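Local coordinates for sporulation and cell division protein SsgA (Streptomyces sp. Ag82_O1-9, PDB 6SLC), which probably helps position septum formation during sporulation-specific cell division, as a member of the SsgA-like family of actinobacterial division proteins, at residues Leu41-Gly46 against Ala59-Gly64. Residues are numbered along the deposited sequence; the frame is centred on the assembly and turned at random.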
ATOM      1  N   LEU A  41      26.512  -0.535  -5.993  1.00 77.43           N
ATOM      2  CA  LEU A  41      25.377   0.213  -6.591  1.00 74.94           C
ATOM      3  C   LEU A  41      24.479   0.701  -5.463  1.00 72.96           C
ATOM      4  O   LEU A  41      24.322   0.020  -4.447  1.00 72.40           O
ATOM      5  CB  LEU A  41      24.612  -0.705  -7.549  1.00 73.81           C
ATOM      6  CG  LEU A  41      25.412  -1.208  -8.751  1.00 75.80           C
ATOM      7  CD1 LEU A  41      24.650  -2.286  -9.501  1.00 75.18           C
ATOM      8  CD2 LEU A  41      25.767  -0.077  -9.701  1.00 75.05           C
ATOM      9  N   PRO A  42      23.824   1.867  -5.629  1.00 68.14           N
ATOM     10  CA  PRO A  42      22.941   2.413  -4.608  1.00 70.93           C
ATOM     11  C   PRO A  42      21.605   1.662  -4.608  1.00 69.96           C
ATOM     12  O   PRO A  42      21.034   1.438  -5.680  1.00 67.54           O
ATOM     13  CB  PRO A  42      22.744   3.873  -5.045  1.00 71.21           C
ATOM     14  CG  PRO A  42      22.827   3.805  -6.551  1.00 70.73           C
ATOM     15  CD  PRO A  42      23.849   2.713  -6.827  1.00 71.83           C
ATOM     16  N   VAL A  43      21.130   1.299  -3.414  1.00 62.02           N
ATOM     17  CA  VAL A  43      19.781   0.705  -3.227  1.00 55.89           C
ATOM     18  C   VAL A  43      19.075   1.505  -2.148  1.00 54.70           C
ATOM     19  O   VAL A  43      19.251   1.233  -0.962  1.00 56.26           O
ATOM     20  CB  VAL A  43      19.869  -0.783  -2.856  1.00 57.55           C
ATOM     21  CG1 VAL A  43      18.486  -1.369  -2.657  1.00 62.07           C
ATOM     22  CG2 VAL A  43      20.647  -1.575  -3.888  1.00 58.83           C
ATOM     23  N   PRO A  44      18.234   2.493  -2.514  1.00 52.81           N
ATOM     24  CA  PRO A  44      17.317   3.093  -1.555  1.00 54.41           C
ATOM     25  C   PRO A  44      16.424   1.974  -1.003  1.00 55.76           C
ATOM     26  O   PRO A  44      16.000   1.113  -1.758  1.00 56.33           O
ATOM     27  CB  PRO A  44      16.490   4.120  -2.348  1.00 56.61           C
ATOM     28  CG  PRO A  44      17.190   4.251  -3.692  1.00 55.31           C
ATOM     29  CD  PRO A  44      18.023   3.003  -3.872  1.00 52.40           C
ATOM     30  N   ALA A  45      16.202   1.971   0.307  1.00 55.07           N
ATOM     31  CA  ALA A  45      15.403   0.942   0.994  1.00 52.26           C
ATOM     32  C   ALA A  45      14.503   1.643   1.991  1.00 51.66           C
ATOM     33  O   ALA A  45      14.945   2.626   2.587  1.00 62.22           O
ATOM     34  CB  ALA A  45      16.297  -0.055   1.658  1.00 55.52           C
ATOM     35  N   GLY A  46      13.250   1.210   2.049  1.00 49.41           N
ATOM     36  CA  GLY A  46      12.298   1.601   3.096  1.00 46.09           C
ATOM     37  C   GLY A  46      12.201   0.486   4.112  1.00 46.17           C
ATOM     38  O   GLY A  46      12.056  -0.676   3.699  1.00 46.17           O
ATOM     39  N   ALA A  59      11.277  -4.778   4.737  1.00 40.87           N
ATOM     40  CA  ALA A  59      12.228  -3.996   3.920  1.00 42.23           C
ATOM     41  C   ALA A  59      11.730  -3.968   2.473  1.00 41.59           C
ATOM     42  O   ALA A  59      11.386  -5.025   1.930  1.00 42.24           O
ATOM     43  CB  ALA A  59      13.612  -4.578   4.046  1.00 42.74           C
ATOM     44  N   THR A  60      11.658  -2.776   1.888  1.00 46.89           N
ATOM     45  CA  THR A  60      11.465  -2.560   0.426  1.00 43.57           C
ATOM     46  C   THR A  60      12.777  -2.046  -0.183  1.00 44.44           C
ATOM     47  O   THR A  60      13.201  -0.936   0.156  1.00 49.73           O
ATOM     48  CB  THR A  60      10.312  -1.594   0.179  1.00 44.85           C
ATOM     49  OG1 THR A  60       9.135  -2.107   0.803  1.00 44.61           O
ATOM     50  CG2 THR A  60      10.041  -1.403  -1.289  1.00 49.28           C
ATOM     51  N   PHE A  61      13.439  -2.860  -0.999  1.00 44.57           N
ATOM     52  CA  PHE A  61      14.641  -2.478  -1.777  1.00 50.04           C
ATOM     53  C   PHE A  61      14.193  -1.933  -3.135  1.00 49.32           C
ATOM     54  O   PHE A  61      13.596  -2.685  -3.920  1.00 50.61           O
ATOM     55  CB  PHE A  61      15.564  -3.684  -1.939  1.00 53.20           C
ATOM     56  CG  PHE A  61      15.965  -4.317  -0.639  1.00 53.57           C
ATOM     57  CD1 PHE A  61      16.685  -3.605   0.305  1.00 55.61           C
ATOM     58  CD2 PHE A  61      15.631  -5.629  -0.363  1.00 58.82           C
ATOM     59  CE1 PHE A  61      17.040  -4.190   1.511  1.00 62.00           C
ATOM     60  CE2 PHE A  61      15.991  -6.214   0.842  1.00 62.55           C
ATOM     61  CZ  PHE A  61      16.676  -5.486   1.786  1.00 60.88           C
ATOM     62  N   HIS A  62      14.431  -0.649  -3.384  1.00 53.83           N
ATOM     63  CA  HIS A  62      14.139   0.004  -4.687  1.00 55.51           C
ATOM     64  C   HIS A  62      15.293  -0.330  -5.631  1.00 55.25           C
ATOM     65  O   HIS A  62      16.326   0.359  -5.559  1.00 58.30           O
ATOM     66  CB  HIS A  62      13.900   1.501  -4.488  1.00 55.95           C
ATOM     67  CG  HIS A  62      12.748   1.788  -3.587  1.00 54.77           C
ATOM     68  ND1 HIS A  62      11.438   1.841  -4.044  1.00 53.65           N
ATOM     69  CD2 HIS A  62      12.709   2.009  -2.254  1.00 53.04           C
ATOM     70  CE1 HIS A  62      10.636   2.095  -3.021  1.00 57.23           C
ATOM     71  NE2 HIS A  62      11.396   2.201  -1.907  1.00 57.59           N
ATOM     72  N   THR A  63      15.148  -1.409  -6.406  1.00 54.75           N
ATOM     73  CA  THR A  63      16.222  -1.974  -7.269  1.00 65.91           C
ATOM     74  C   THR A  63      16.193  -1.352  -8.676  1.00 68.23           C
ATOM     75  O   THR A  63      17.129  -1.628  -9.447  1.00 69.03           O
ATOM     76  CB  THR A  63      16.130  -3.501  -7.333  1.00 62.96           C
ATOM     77  OG1 THR A  63      14.811  -3.846  -7.756  1.00 62.59           O
ATOM     78  CG2 THR A  63      16.454  -4.135  -6.000  1.00 64.40           C
ATOM     79  N   GLY A  64      15.155  -0.577  -8.993  1.00 61.78           N
ATOM     80  CA  GLY A  64      15.033   0.215 -10.228  1.00 61.98           C
ATOM     81  C   GLY A  64      13.880   1.190 -10.105  1.00 66.65           C
ATOM     82  O   GLY A  64      13.255   1.225  -9.022  1.00 67.51           O
TER
HETATM   83  O   HOH W   1       8.782  -1.577   3.621  1.00 48.10           O
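Ala45 and Phe61 face each other as a non-hydrogen-bonded pair in the antiparallel hairpin of strands 40-50 and 56-64, part of the beta barrel of this SsgA-like fold. The methyl of Ala45 meets the Phe61 ring obliquely, Ala45 CB lying 3.8 Å from Phe61 CD1. Val43 comes to the same aromatic side chain from farther back along its strand: with CG1 anti to the backbone N (chi1 180°), that methyl reaches Phe61 CB at 3.8 Å. Leu31 on strand 19-34 and Leu117 on strand 114-120 also touch Phe61, and Val43, Ala45 and Phe61 are all buried.

The other face carries Thr60 and His62. Thr60 CG2 sits 3.8 Å above one face of the His62 imidazole, offset toward its rim, while His62 CD2, at the ring edge, lies 3.4 Å from Pro44 O. That same oxygen accepts a hydrogen bond from His62 N, nearly in line with its C=O, so backbone and side chain of His62 both close on one carbonyl. Toward Leu41 and Gly64 the strands splay apart. Gly46 and Thr60 exchange two backbone hydrogen bonds, and a water 2.9 Å from Thr60 OG1 donates a weak bond to Gly46 O.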